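ScaE cell-surface anchored scaffoldin protein (PDB 2ZF9) probably binds dockerin modules through its type III cohesin module, and so attaches cellulosome components to the bacterial cell surface. Local coordinates at residues 16-21 and 170-175; 63-68 and 95-100; 75-80 and 141-146; 109-114 and 153-158. One frame throughout, in Å; residues are numbered along the deposited sequence.

Contact 1 (16-21 and 170-175); sequences QAYDAG and LMQAWT
Y18 and Q172 join the loop after strand 14-15 to helix 166-178, the one helix accompanying the beta-sandwich of this cohesin module. The tight part lies round the outer half of the tyrosine ring. With its CG anti to the backbone N (chi1 -173°), Y18 extends from the loop to the helix surface, where CE2 comes within 3.6 Å of A173 CA and 3.8 Å of A173 CB, while the carbonyl O of Q172 lies over one ring face. The amide of Q172 stands almost perpendicular to the ring and brings NE2 to its edge, in the ring plane. Because Q172 OE1 also accepts from F159 N, both ends of the amide are engaged and its rotation should be well fixed. The ring of Y149 meets Y18 as well, linking the loop to strand 142-149. Packing is looser further along the loop: A20 adds just a methyl contact, its CB lying 4.1 Å from A173 CB. D19, exposed and with CB directed away from the helix, accepts at OD1 from G21 N in an Asx turn. Across the contact, the polar link is nearly straight: Q172 NE2 donates to Y18 OH at 2.9 Å with an N-H...O angle of 169°.

Contact 2 (63-68 and 95-100); sequences KYAATG and RLLELK
Two classic beta bulges accompany this buried contact of the cohesin beta-sandwich: A65 and A66 face T160 in one, and E98 and L99 face G115 in the other. Between these irregular strand starts, L97 spans the distance with its side chain. Its CG is anti to the carbonyl carbon and beside the backbone N (chi1 -59°), and from there its two methyl groups take separate partners. CD2 lies against the backbone of A65, 3.8 Å from A65 CA and 3.9 Å from A65 O, with A65 CB slightly further off. CD1 approaches the ring of Y64 obliquely and more loosely, 4.3 Å from Y64 CE2. The tyrosine is held mainly by other parts of the fold: its OH is hydrogen-bonded to K122 O, and its ring stacks with that of F159. Strand 109-115 lies close by, since T114 touches L97 and bonds through OG1 to A65 O. Across the two segments the side chains meet by van der Waals contact alone, whereas the carbonyl O of L97 is bonded within its own segment. K100 curls back so that NZ, which also bonds to A94 O, donates to L97 O at 2.8 Å, in the carbonyl plane with a C=O...N angle of 152°.

Contact 3 (75-80 and 141-146); sequences PKLKLI and DKYDVQ
L77 and Y143 both carry CG anti to the carbonyl carbon and beside the backbone N (chi1 -62° and -52°), and these torsions bring the forked end of the leucine against the root and one face of the tyrosine. The two methyl groups divide the work. CD2 sits over the ring in a CH-pi contact, 4.2 Å from the centroid of the Y143 ring and 28° off its normal, displaced toward the root so that Y143 CG is 3.7 Å from L77 CD2. CD1 fits between two residues of the strand, lying 3.7 Å from Y143 CB and 3.9 Å from V145 CG2. The contact crosses the interior of the cohesin beta-sandwich: L77 immediately precedes strand 78-79, which pairs with strand 124-132, whereas Y143 and V145 belong to strand 142-149, which runs between strands 66-73 and 180-187. L131 touches both L77 and V145, and I185 also packs on the leucine, so apolar side chains of strands 124-132 and 180-187 also flank L77. With an alanine here both methyl groups are gone, which would probably leave one face of Y143 uncovered and open a gap beside V145. Toward the surface, the extended chain of K76 crosses the tyrosine at about a right angle. K76 CB is 4.1 Å from Y143 CE1, and K76 CD touches the same ring carbon at a similar distance. The lysine then continues past the ring, ending with NZ still 6.7 Å from D141 OD1, too far for the opposite charges to be in contact.

Contact 4 (109-114 and 153-158); sequences SFFTAT and TTNEDL
F111 and N155 meet chiefly through a CH-pi interaction between a strand of the cohesin beta-sandwich and the loop before strand 158-160. The phenylalanine CG is anti to the backbone N (chi1 176°), which carries the ring toward the loop; N155 CB lies over one face, 3.8 Å from the ring centroid and offset toward the rim. The amide of N155 stacks over the same ring with its plane tilted by 29°, placing OD1 3.6 Å from F111 CE2. Backbone carbonyls supply the second kind of contact, both at CE1: N155 O is 3.6 Å from F111 CE1, and E156 O approaches the ring edge near its plane. A serine in place of F111 would probably leave the side chain of N155 without the ring face it lies on, its amide set free to turn. Polar bonds of D157 form the third kind: OD2 makes a salt bridge with R152 NE within the loop, and OD1 bonds to H70 ND1 on strand 66-73; the H70 ring also meets that of F111. In the fold, strand 109-115 runs between strands 66-73 and 99-106, E103 of the latter touching both F111 and N155, while L158, where strand 158-160 begins, packs on Q172 of helix 166-178.

Overall arrangement
Contacts 1, 2 and 4 form a connected group at the helix-bearing end of the module, while contact 3 lies across the chain's centre from contacts 1 and 2, about 26 Å from each between centres. Contacts 2 and 4, with centres about 13 Å apart, share strand neighbours: T114 OG1 lies 2.6 Å from T67 OG1, a probable hydrogen bond. Helix 166-178 links contact 1 to both, through M171, a selenomethionine, whose SE is 3.4 Å from K63 O, and through Q172, whose OE1 is 3.3 Å from L158 CA. Contact 3 reaches the group through contact 4, where L79 CD2 packs on F110 CD1 at 3.7 Å. Along the chain, contact 1 encloses the other three.

Contact 1 (16-21 and 170-175)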
loop_
_atom_site.group_PDB
_atom_site.type_symbol
_atom_site.label_atom_id
_atom_site.label_comp_id
_atom_site.label_asym_id
_atom_site.label_seq_id
_atom_site.Cartn_x
_atom_site.Cartn_y
_atom_site.Cartn_z
ATOM N N GLN A 16 -1.770 11.629 8.158
ATOM C CA GLN A 16 -1.107 12.371 9.217
ATOM C C GLN A 16 0.407 12.108 9.234
ATOM O O GLN A 16 0.854 11.035 8.813
ATOM C CB GLN A 16 -1.749 12.008 10.546
ATOM C CG GLN A 16 -3.242 12.397 10.582
ATOM C CD GLN A 16 -3.939 12.031 11.892
ATOM O OE1 GLN A 16 -3.293 11.837 12.921
ATOM N NE2 GLN A 16 -5.271 11.923 11.850
ATOM N N ALA A 17 1.194 13.095 9.664
ATOM C CA ALA A 17 2.644 12.944 9.634
ATOM C C ALA A 17 3.061 11.882 10.618
ATOM O O ALA A 17 2.548 11.835 11.741
ATOM C CB ALA A 17 3.339 14.270 9.963
ATOM N N TYR A 18 3.981 11.018 10.203
ATOM C CA TYR A 18 4.552 10.043 11.106
ATOM C C TYR A 18 5.516 10.734 12.076
ATOM O O TYR A 18 6.363 11.542 11.661
ATOM C CB TYR A 18 5.333 9.016 10.303
ATOM C CG TYR A 18 5.820 7.869 11.132
ATOM C CD1 TYR A 18 5.022 6.737 11.293
ATOM C CD2 TYR A 18 7.065 7.910 11.752
ATOM C CE1 TYR A 18 5.447 5.661 12.043
ATOM C CE2 TYR A 18 7.516 6.833 12.539
ATOM C CZ TYR A 18 6.696 5.711 12.663
ATOM O OH TYR A 18 7.100 4.631 13.393
ATOM N N ASP A 19 5.422 10.377 13.351
ATOM C CA ASP A 19 6.331 10.909 14.369
ATOM C C ASP A 19 7.552 10.047 14.556
ATOM O O ASP A 19 7.500 9.045 15.261
ATOM C CB ASP A 19 5.619 10.995 15.716
ATOM C CG ASP A 19 6.517 11.561 16.816
ATOM O OD1 ASP A 19 7.617 12.099 16.510
ATOM O OD2 ASP A 19 6.101 11.465 17.982
ATOM N N ALA A 20 8.664 10.469 13.972
ATOM C CA ALA A 20 9.931 9.761 14.093
ATOM C C ALA A 20 10.728 10.146 15.359
ATOM O O ALA A 20 11.823 9.626 15.590
ATOM C CB ALA A 20 10.765 10.015 12.850
ATOM N N GLY A 21 10.192 11.055 16.172
ATOM C CA GLY A 21 10.779 11.317 17.489
ATOM C C GLY A 21 12.187 11.814 17.265
ATOM O O GLY A 21 12.408 12.674 16.389
ATOM N N LEU A 170 13.456 2.114 13.020
ATOM C CA LEU A 170 14.056 2.966 12.005
ATOM C C LEU A 170 13.480 2.652 10.631
ATOM O O LEU A 170 13.230 3.558 9.849
ATOM C CB LEU A 170 15.586 2.755 11.942
ATOM C CG LEU A 170 16.405 3.513 12.998
ATOM C CD1 LEU A 170 17.873 3.020 13.018
ATOM C CD2 LEU A 170 16.366 5.039 12.782
HETATM N N MSE A 171 13.351 1.358 10.305
HETATM C CA MSE A 171 12.825 0.988 8.996
HETATM C C MSE A 171 11.354 1.433 8.908
HETATM O O MSE A 171 10.897 1.829 7.847
HETATM C CB MSE A 171 12.990 -0.525 8.747
HETATM C CG MSE A 171 11.967 -1.386 9.418
HETATM SE SE MSE A 171 12.049 -3.304 8.822
HETATM C CE MSE A 171 12.468 -3.230 7.216
ATOM N N GLN A 172 10.612 1.351 10.017
ATOM C CA GLN A 172 9.217 1.840 9.997
ATOM C C GLN A 172 9.161 3.360 9.772
ATOM O O GLN A 172 8.350 3.851 8.989
ATOM C CB GLN A 172 8.519 1.533 11.320
ATOM C CG GLN A 172 7.028 1.859 11.323
ATOM C CD GLN A 172 6.346 1.173 12.482
ATOM O OE1 GLN A 172 6.089 -0.022 12.435
ATOM N NE2 GLN A 172 6.102 1.920 13.544
ATOM N N ALA A 173 9.982 4.105 10.514
ATOM C CA ALA A 173 10.039 5.547 10.359
ATOM C C ALA A 173 10.430 5.886 8.920
ATOM O O ALA A 173 9.824 6.772 8.315
ATOM C CB ALA A 173 11.040 6.159 11.356
ATOM N N TRP A 174 11.427 5.179 8.367
ATOM C CA TRP A 174 11.791 5.420 6.969
ATOM C C TRP A 174 10.570 5.172 6.077
ATOM O O TRP A 174 10.270 5.967 5.191
ATOM C CB TRP A 174 12.989 4.546 6.481
ATOM C CG TRP A 174 13.203 4.787 5.006
ATOM C CD1 TRP A 174 12.605 4.132 3.967
ATOM C CD2 TRP A 174 13.987 5.843 4.426
ATOM N NE1 TRP A 174 13.005 4.701 2.764
ATOM C CE2 TRP A 174 13.842 5.756 3.024
ATOM C CE3 TRP A 174 14.805 6.850 4.969
ATOM C CZ2 TRP A 174 14.477 6.649 2.145
ATOM C CZ3 TRP A 174 15.457 7.745 4.096
ATOM C CH2 TRP A 174 15.307 7.619 2.700
ATOM N N THR A 175 9.900 4.051 6.281
ATOM C CA THR A 175 8.835 3.650 5.366
ATOM C C THR A 175 7.750 4.740 5.248
ATOM O O THR A 175 7.363 5.129 4.157
ATOM C CB THR A 175 8.183 2.381 5.882
ATOM O OG1 THR A 175 9.115 1.324 5.758
ATOM C CG2 THR A 175 6.930 1.998 5.054
#

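Contact 2 (63-68 and 95-100)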
loop_
_atom_site.group_PDB
_atom_site.type_symbol
_atom_site.label_atom_id
_atom_site.label_comp_id
_atom_site.label_asym_id
_atom_site.label_seq_id
_atom_site.Cartn_x
_atom_site.Cartn_y
_atom_site.Cartn_z
ATOM N N LYS A 63 13.826 -8.789 6.272
ATOM C CA LYS A 63 14.013 -7.792 7.352
ATOM C C LYS A 63 12.739 -7.386 8.082
ATOM O O LYS A 63 12.784 -6.592 9.040
ATOM C CB LYS A 63 14.609 -6.501 6.767
ATOM C CG LYS A 63 15.935 -6.677 6.027
ATOM C CD LYS A 63 16.996 -7.248 6.936
ATOM C CE LYS A 63 18.344 -7.354 6.190
ATOM N NZ LYS A 63 19.353 -7.846 7.192
ATOM N N TYR A 64 11.600 -7.863 7.614
ATOM C CA TYR A 64 10.340 -7.466 8.229
ATOM C C TYR A 64 9.388 -8.633 8.379
ATOM O O TYR A 64 9.607 -9.720 7.801
ATOM C CB TYR A 64 9.692 -6.306 7.411
ATOM C CG TYR A 64 9.022 -6.806 6.128
ATOM C CD1 TYR A 64 9.774 -7.045 4.968
ATOM C CD2 TYR A 64 7.654 -7.056 6.083
ATOM C CE1 TYR A 64 9.153 -7.518 3.804
ATOM C CE2 TYR A 64 7.030 -7.542 4.921
ATOM C CZ TYR A 64 7.797 -7.781 3.794
ATOM O OH TYR A 64 7.219 -8.261 2.653
ATOM N N ALA A 65 8.321 -8.397 9.150
ATOM C CA ALA A 65 7.219 -9.354 9.297
ATOM C C ALA A 65 5.893 -8.675 9.656
ATOM O O ALA A 65 4.848 -9.094 9.149
ATOM C CB ALA A 65 7.533 -10.381 10.384
ATOM N N ALA A 66 5.936 -7.735 10.607
ATOM C CA ALA A 66 4.714 -7.142 11.171
ATOM C C ALA A 66 4.358 -5.913 10.328
ATOM O O ALA A 66 5.139 -4.958 10.288
ATOM C CB ALA A 66 4.947 -6.724 12.587
ATOM N N THR A 67 3.204 -5.937 9.655
ATOM C CA THR A 67 2.755 -4.778 8.853
ATOM C C THR A 67 1.300 -4.480 9.178
ATOM O O THR A 67 0.521 -5.374 9.595
ATOM C CB THR A 67 2.881 -4.969 7.305
ATOM O OG1 THR A 67 1.908 -5.923 6.844
ATOM C CG2 THR A 67 4.292 -5.424 6.900
ATOM N N GLY A 68 0.944 -3.219 9.025
ATOM C CA GLY A 68 -0.454 -2.787 9.178
ATOM C C GLY A 68 -0.514 -1.631 8.201
ATOM O O GLY A 68 0.181 -0.612 8.385
ATOM N N ARG A 95 4.453 -14.530 0.993
ATOM C CA ARG A 95 4.215 -15.993 0.845
ATOM C C ARG A 95 4.652 -16.784 2.061
ATOM O O ARG A 95 4.062 -17.816 2.358
ATOM C CB ARG A 95 4.891 -16.567 -0.420
ATOM C CG ARG A 95 6.417 -16.432 -0.403
ATOM C CD ARG A 95 7.000 -16.928 -1.728
ATOM N NE ARG A 95 8.467 -16.917 -1.768
ATOM C CZ ARG A 95 9.209 -15.855 -2.069
ATOM N NH1 ARG A 95 8.639 -14.667 -2.338
ATOM N NH2 ARG A 95 10.520 -15.981 -2.129
ATOM N N LEU A 96 5.665 -16.299 2.783
ATOM C CA LEU A 96 6.127 -16.970 3.999
ATOM C C LEU A 96 5.541 -16.386 5.280
ATOM O O LEU A 96 5.682 -16.990 6.340
ATOM C CB LEU A 96 7.652 -16.897 4.112
ATOM C CG LEU A 96 8.454 -17.348 2.886
ATOM C CD1 LEU A 96 9.943 -17.209 3.216
ATOM C CD2 LEU A 96 8.066 -18.789 2.450
ATOM N N LEU A 97 4.904 -15.207 5.213
ATOM C CA LEU A 97 4.345 -14.612 6.444
ATOM C C LEU A 97 3.212 -15.476 6.961
ATOM O O LEU A 97 2.369 -15.905 6.189
ATOM C CB LEU A 97 3.893 -13.159 6.208
ATOM C CG LEU A 97 5.025 -12.238 5.740
ATOM C CD1 LEU A 97 4.443 -10.918 5.229
ATOM C CD2 LEU A 97 6.038 -11.947 6.832
ATOM N N GLU A 98 3.209 -15.769 8.271
ATOM C CA GLU A 98 2.252 -16.718 8.837
ATOM C C GLU A 98 0.839 -16.145 9.000
ATOM O O GLU A 98 -0.131 -16.882 8.854
ATOM C CB GLU A 98 2.786 -17.242 10.172
ATOM C CG GLU A 98 4.110 -17.996 9.942
ATOM C CD GLU A 98 4.966 -18.152 11.206
ATOM O OE1 GLU A 98 4.498 -17.851 12.326
ATOM O OE2 GLU A 98 6.114 -18.582 11.047
ATOM N N LEU A 99 0.742 -14.834 9.252
ATOM C CA LEU A 99 -0.554 -14.140 9.406
ATOM C C LEU A 99 -0.715 -13.128 8.262
ATOM O O LEU A 99 0.201 -12.307 8.002
ATOM C CB LEU A 99 -0.588 -13.388 10.737
ATOM C CG LEU A 99 -1.728 -12.350 10.919
ATOM C CD1 LEU A 99 -3.145 -12.952 10.790
ATOM C CD2 LEU A 99 -1.606 -11.580 12.255
ATOM N N LYS A 100 -1.850 -13.184 7.576
ATOM C CA LYS A 100 -2.168 -12.208 6.519
ATOM C C LYS A 100 -3.670 -11.982 6.560
ATOM O O LYS A 100 -4.447 -12.948 6.501
ATOM C CB LYS A 100 -1.803 -12.745 5.128
ATOM C CG LYS A 100 -0.333 -13.033 4.925
ATOM C CD LYS A 100 -0.001 -13.588 3.553
ATOM C CE LYS A 100 -0.215 -15.095 3.460
ATOM N NZ LYS A 100 1.009 -15.877 3.741
#

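Contact 3 (75-80 and 141-146)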
loop_
_atom_site.group_PDB
_atom_site.type_symbol
_atom_site.label_atom_id
_atom_site.label_comp_id
_atom_site.label_asym_id
_atom_site.label_seq_id
_atom_site.Cartn_x
_atom_site.Cartn_y
_atom_site.Cartn_z
ATOM N N PRO A 75 -12.650 8.503 -3.811
ATOM C CA PRO A 75 -13.998 8.012 -3.503
ATOM C C PRO A 75 -14.848 7.703 -4.760
ATOM O O PRO A 75 -15.836 7.015 -4.673
ATOM C CB PRO A 75 -14.629 9.169 -2.708
ATOM C CG PRO A 75 -13.512 9.994 -2.259
ATOM C CD PRO A 75 -12.435 9.864 -3.281
ATOM N N LYS A 76 -14.440 8.178 -5.926
ATOM C CA LYS A 76 -15.149 7.811 -7.155
ATOM C C LYS A 76 -14.859 6.385 -7.608
ATOM O O LYS A 76 -15.575 5.846 -8.472
ATOM C CB LYS A 76 -14.758 8.759 -8.297
ATOM C CG LYS A 76 -15.440 10.096 -8.190
ATOM C CD LYS A 76 -14.843 11.093 -9.160
ATOM C CE LYS A 76 -15.571 12.403 -8.993
ATOM N NZ LYS A 76 -15.024 13.443 -9.893
ATOM N N LEU A 77 -13.775 5.803 -7.097
ATOM C CA LEU A 77 -13.430 4.399 -7.433
ATOM C C LEU A 77 -14.174 3.491 -6.490
ATOM O O LEU A 77 -14.531 3.909 -5.400
ATOM C CB LEU A 77 -11.926 4.144 -7.286
ATOM C CG LEU A 77 -10.921 4.921 -8.150
ATOM C CD1 LEU A 77 -9.478 4.514 -7.773
ATOM C CD2 LEU A 77 -11.162 4.652 -9.638
ATOM N N LYS A 78 -14.415 2.252 -6.903
ATOM C CA LYS A 78 -15.088 1.280 -6.046
ATOM C C LYS A 78 -14.217 0.039 -5.885
ATOM O O LYS A 78 -13.746 -0.501 -6.889
ATOM C CB LYS A 78 -16.409 0.878 -6.698
ATOM C CG LYS A 78 -17.335 0.041 -5.834
ATOM C CD LYS A 78 -18.558 -0.410 -6.698
ATOM C CE LYS A 78 -19.409 -1.487 -6.011
ATOM N NZ LYS A 78 -20.154 -2.281 -7.028
ATOM N N LEU A 79 -14.029 -0.403 -4.648
ATOM C CA LEU A 79 -13.296 -1.649 -4.340
ATOM C C LEU A 79 -14.175 -2.849 -4.650
ATOM O O LEU A 79 -15.272 -2.984 -4.104
ATOM C CB LEU A 79 -12.870 -1.688 -2.874
ATOM C CG LEU A 79 -12.028 -2.889 -2.384
ATOM C CD1 LEU A 79 -10.616 -2.926 -3.022
ATOM C CD2 LEU A 79 -11.903 -2.807 -0.885
ATOM N N ILE A 80 -13.673 -3.728 -5.503
ATOM C CA ILE A 80 -14.429 -4.893 -5.936
ATOM C C ILE A 80 -13.966 -6.206 -5.237
ATOM O O ILE A 80 -12.905 -6.712 -5.559
ATOM C CB ILE A 80 -14.335 -5.054 -7.452
ATOM C CG1 ILE A 80 -14.764 -3.758 -8.190
ATOM C CG2 ILE A 80 -15.145 -6.276 -7.940
ATOM C CD1 ILE A 80 -16.198 -3.240 -7.810
ATOM N N ASP A 141 -8.505 12.061 -16.779
ATOM C CA ASP A 141 -8.965 11.858 -15.380
ATOM C C ASP A 141 -7.903 11.047 -14.632
ATOM O O ASP A 141 -7.302 10.167 -15.235
ATOM C CB ASP A 141 -10.320 11.126 -15.323
ATOM C CG ASP A 141 -11.512 12.058 -15.583
ATOM O OD1 ASP A 141 -11.353 13.293 -15.506
ATOM O OD2 ASP A 141 -12.605 11.552 -15.881
ATOM N N LYS A 142 -7.657 11.366 -13.356
ATOM C CA LYS A 142 -6.665 10.650 -12.542
ATOM C C LYS A 142 -7.273 10.396 -11.178
ATOM O O LYS A 142 -7.790 11.306 -10.577
ATOM C CB LYS A 142 -5.404 11.494 -12.366
ATOM C CG LYS A 142 -4.244 10.809 -11.633
ATOM C CD LYS A 142 -3.008 11.728 -11.670
ATOM C CE LYS A 142 -1.848 11.153 -10.919
ATOM N NZ LYS A 142 -0.629 11.975 -11.191
ATOM N N TYR A 143 -7.216 9.155 -10.724
ATOM C CA TYR A 143 -7.792 8.726 -9.444
ATOM C C TYR A 143 -6.649 8.175 -8.594
ATOM O O TYR A 143 -6.084 7.139 -8.951
ATOM C CB TYR A 143 -8.796 7.604 -9.707
ATOM C CG TYR A 143 -9.838 7.941 -10.747
ATOM C CD1 TYR A 143 -11.001 8.654 -10.394
ATOM C CD2 TYR A 143 -9.677 7.546 -12.078
ATOM C CE1 TYR A 143 -11.984 8.958 -11.360
ATOM C CE2 TYR A 143 -10.645 7.842 -13.047
ATOM C CZ TYR A 143 -11.782 8.565 -12.682
ATOM O OH TYR A 143 -12.731 8.866 -13.620
ATOM N N ASP A 144 -6.295 8.878 -7.506
ATOM C CA ASP A 144 -5.148 8.518 -6.645
ATOM C C ASP A 144 -5.456 7.266 -5.800
ATOM O O ASP A 144 -6.599 7.056 -5.360
ATOM C CB ASP A 144 -4.792 9.680 -5.684
ATOM C CG ASP A 144 -4.202 10.867 -6.388
ATOM O OD1 ASP A 144 -3.498 10.674 -7.394
ATOM O OD2 ASP A 144 -4.433 11.989 -5.917
ATOM N N VAL A 145 -4.424 6.450 -5.580
ATOM C CA VAL A 145 -4.539 5.256 -4.718
ATOM C C VAL A 145 -3.279 5.266 -3.851
ATOM O O VAL A 145 -2.153 5.222 -4.372
ATOM C CB VAL A 145 -4.599 3.965 -5.607
ATOM C CG1 VAL A 145 -4.738 2.691 -4.742
ATOM C CG2 VAL A 145 -5.745 4.062 -6.625
ATOM N N GLN A 146 -3.486 5.290 -2.533
ATOM C CA GLN A 146 -2.486 5.751 -1.598
ATOM C C GLN A 146 -2.371 4.867 -0.354
ATOM O O GLN A 146 -3.372 4.389 0.190
ATOM C CB GLN A 146 -2.838 7.168 -1.131
ATOM C CG GLN A 146 -2.865 8.197 -2.243
ATOM C CD GLN A 146 -3.257 9.584 -1.728
ATOM O OE1 GLN A 146 -4.091 9.723 -0.824
ATOM N NE2 GLN A 146 -2.662 10.598 -2.306
#

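Contact 4 (109-114 and 153-158)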
loop_
_atom_site.group_PDB
_atom_site.type_symbol
_atom_site.label_atom_id
_atom_site.label_comp_id
_atom_site.label_asym_id
_atom_site.label_seq_id
_atom_site.Cartn_x
_atom_site.Cartn_y
_atom_site.Cartn_z
ATOM N N SER A 109 -11.489 3.034 1.646
ATOM C CA SER A 109 -10.221 2.541 2.202
ATOM C C SER A 109 -10.389 1.124 2.758
ATOM O O SER A 109 -11.491 0.736 3.189
ATOM C CB SER A 109 -9.709 3.494 3.307
ATOM O OG SER A 109 -10.505 3.427 4.474
ATOM N N PHE A 110 -9.288 0.381 2.785
ATOM C CA PHE A 110 -9.269 -0.910 3.468
ATOM C C PHE A 110 -7.946 -1.085 4.229
ATOM O O PHE A 110 -6.978 -0.352 4.037
ATOM C CB PHE A 110 -9.567 -2.091 2.487
ATOM C CG PHE A 110 -8.531 -2.282 1.401
ATOM C CD1 PHE A 110 -8.591 -1.527 0.211
ATOM C CD2 PHE A 110 -7.506 -3.224 1.549
ATOM C CE1 PHE A 110 -7.658 -1.677 -0.811
ATOM C CE2 PHE A 110 -6.548 -3.407 0.520
ATOM C CZ PHE A 110 -6.612 -2.650 -0.665
ATOM N N PHE A 111 -7.936 -2.048 5.118
ATOM C CA PHE A 111 -6.795 -2.262 5.989
ATOM C C PHE A 111 -6.224 -3.637 5.718
ATOM O O PHE A 111 -6.976 -4.625 5.548
ATOM C CB PHE A 111 -7.221 -2.143 7.462
ATOM C CG PHE A 111 -6.109 -2.459 8.451
ATOM C CD1 PHE A 111 -4.952 -1.669 8.501
ATOM C CD2 PHE A 111 -6.245 -3.514 9.343
ATOM C CE1 PHE A 111 -3.924 -1.935 9.436
ATOM C CE2 PHE A 111 -5.254 -3.807 10.278
ATOM C CZ PHE A 111 -4.101 -3.025 10.347
ATOM N N THR A 112 -4.899 -3.703 5.668
ATOM C CA THR A 112 -4.205 -4.995 5.515
ATOM C C THR A 112 -3.230 -5.163 6.665
ATOM O O THR A 112 -2.691 -4.175 7.161
ATOM C CB THR A 112 -3.405 -5.063 4.191
ATOM O OG1 THR A 112 -2.380 -4.035 4.195
ATOM C CG2 THR A 112 -4.371 -4.926 2.954
ATOM N N ALA A 113 -2.972 -6.405 7.084
ATOM C CA ALA A 113 -2.045 -6.662 8.214
ATOM C C ALA A 113 -1.351 -7.994 7.979
ATOM O O ALA A 113 -1.924 -8.896 7.381
ATOM C CB ALA A 113 -2.791 -6.690 9.597
ATOM N N THR A 114 -0.080 -8.060 8.368
ATOM C CA THR A 114 0.691 -9.308 8.275
ATOM C C THR A 114 1.461 -9.461 9.577
ATOM O O THR A 114 1.714 -8.488 10.308
ATOM C CB THR A 114 1.720 -9.326 7.113
ATOM O OG1 THR A 114 2.761 -8.366 7.372
ATOM C CG2 THR A 114 1.063 -9.065 5.723
ATOM N N THR A 153 -4.709 3.373 18.119
ATOM C CA THR A 153 -4.533 2.413 19.203
ATOM C C THR A 153 -4.846 0.988 18.780
ATOM O O THR A 153 -4.374 0.053 19.418
ATOM C CB THR A 153 -5.327 2.789 20.495
ATOM O OG1 THR A 153 -6.734 2.628 20.282
ATOM C CG2 THR A 153 -5.044 4.214 20.884
ATOM N N THR A 154 -5.634 0.810 17.715
ATOM C CA THR A 154 -5.924 -0.509 17.184
ATOM C C THR A 154 -5.742 -0.422 15.671
ATOM O O THR A 154 -5.791 0.669 15.096
ATOM C CB THR A 154 -7.387 -0.967 17.475
ATOM O OG1 THR A 154 -8.288 -0.070 16.819
ATOM C CG2 THR A 154 -7.710 -0.965 18.985
ATOM N N ASN A 155 -5.533 -1.575 15.029
ATOM C CA ASN A 155 -5.179 -1.625 13.604
ATOM C C ASN A 155 -4.103 -0.595 13.274
ATOM O O ASN A 155 -4.230 0.172 12.307
ATOM C CB ASN A 155 -6.416 -1.451 12.725
ATOM C CG ASN A 155 -7.458 -2.572 12.946
ATOM O OD1 ASN A 155 -7.124 -3.685 13.382
ATOM N ND2 ASN A 155 -8.719 -2.265 12.653
ATOM N N GLU A 156 -3.054 -0.556 14.105
ATOM C CA GLU A 156 -1.994 0.413 13.899
ATOM C C GLU A 156 -1.340 0.283 12.543
ATOM O O GLU A 156 -1.223 -0.837 12.000
ATOM C CB GLU A 156 -0.902 0.239 14.947
ATOM C CG GLU A 156 -1.265 0.709 16.344
ATOM C CD GLU A 156 -0.166 0.293 17.314
ATOM O OE1 GLU A 156 0.710 1.128 17.623
ATOM O OE2 GLU A 156 -0.122 -0.903 17.672
ATOM N N ASP A 157 -0.873 1.427 12.029
ATOM C CA ASP A 157 -0.046 1.448 10.850
ATOM C C ASP A 157 1.388 1.090 11.240
ATOM O O ASP A 157 2.018 1.744 12.100
ATOM C CB ASP A 157 -0.116 2.809 10.163
ATOM C CG ASP A 157 -1.532 3.136 9.635
ATOM O OD1 ASP A 157 -2.111 2.315 8.885
ATOM O OD2 ASP A 157 -2.039 4.231 9.977
ATOM N N LEU A 158 1.889 0.029 10.629
ATOM C CA LEU A 158 3.146 -0.577 11.049
ATOM C C LEU A 158 3.898 -1.121 9.841
ATOM O O LEU A 158 3.295 -1.567 8.867
ATOM C CB LEU A 158 2.913 -1.775 11.989
ATOM C CG LEU A 158 2.281 -1.570 13.365
ATOM C CD1 LEU A 158 2.115 -2.930 14.008
ATOM C CD2 LEU A 158 3.133 -0.638 14.254
#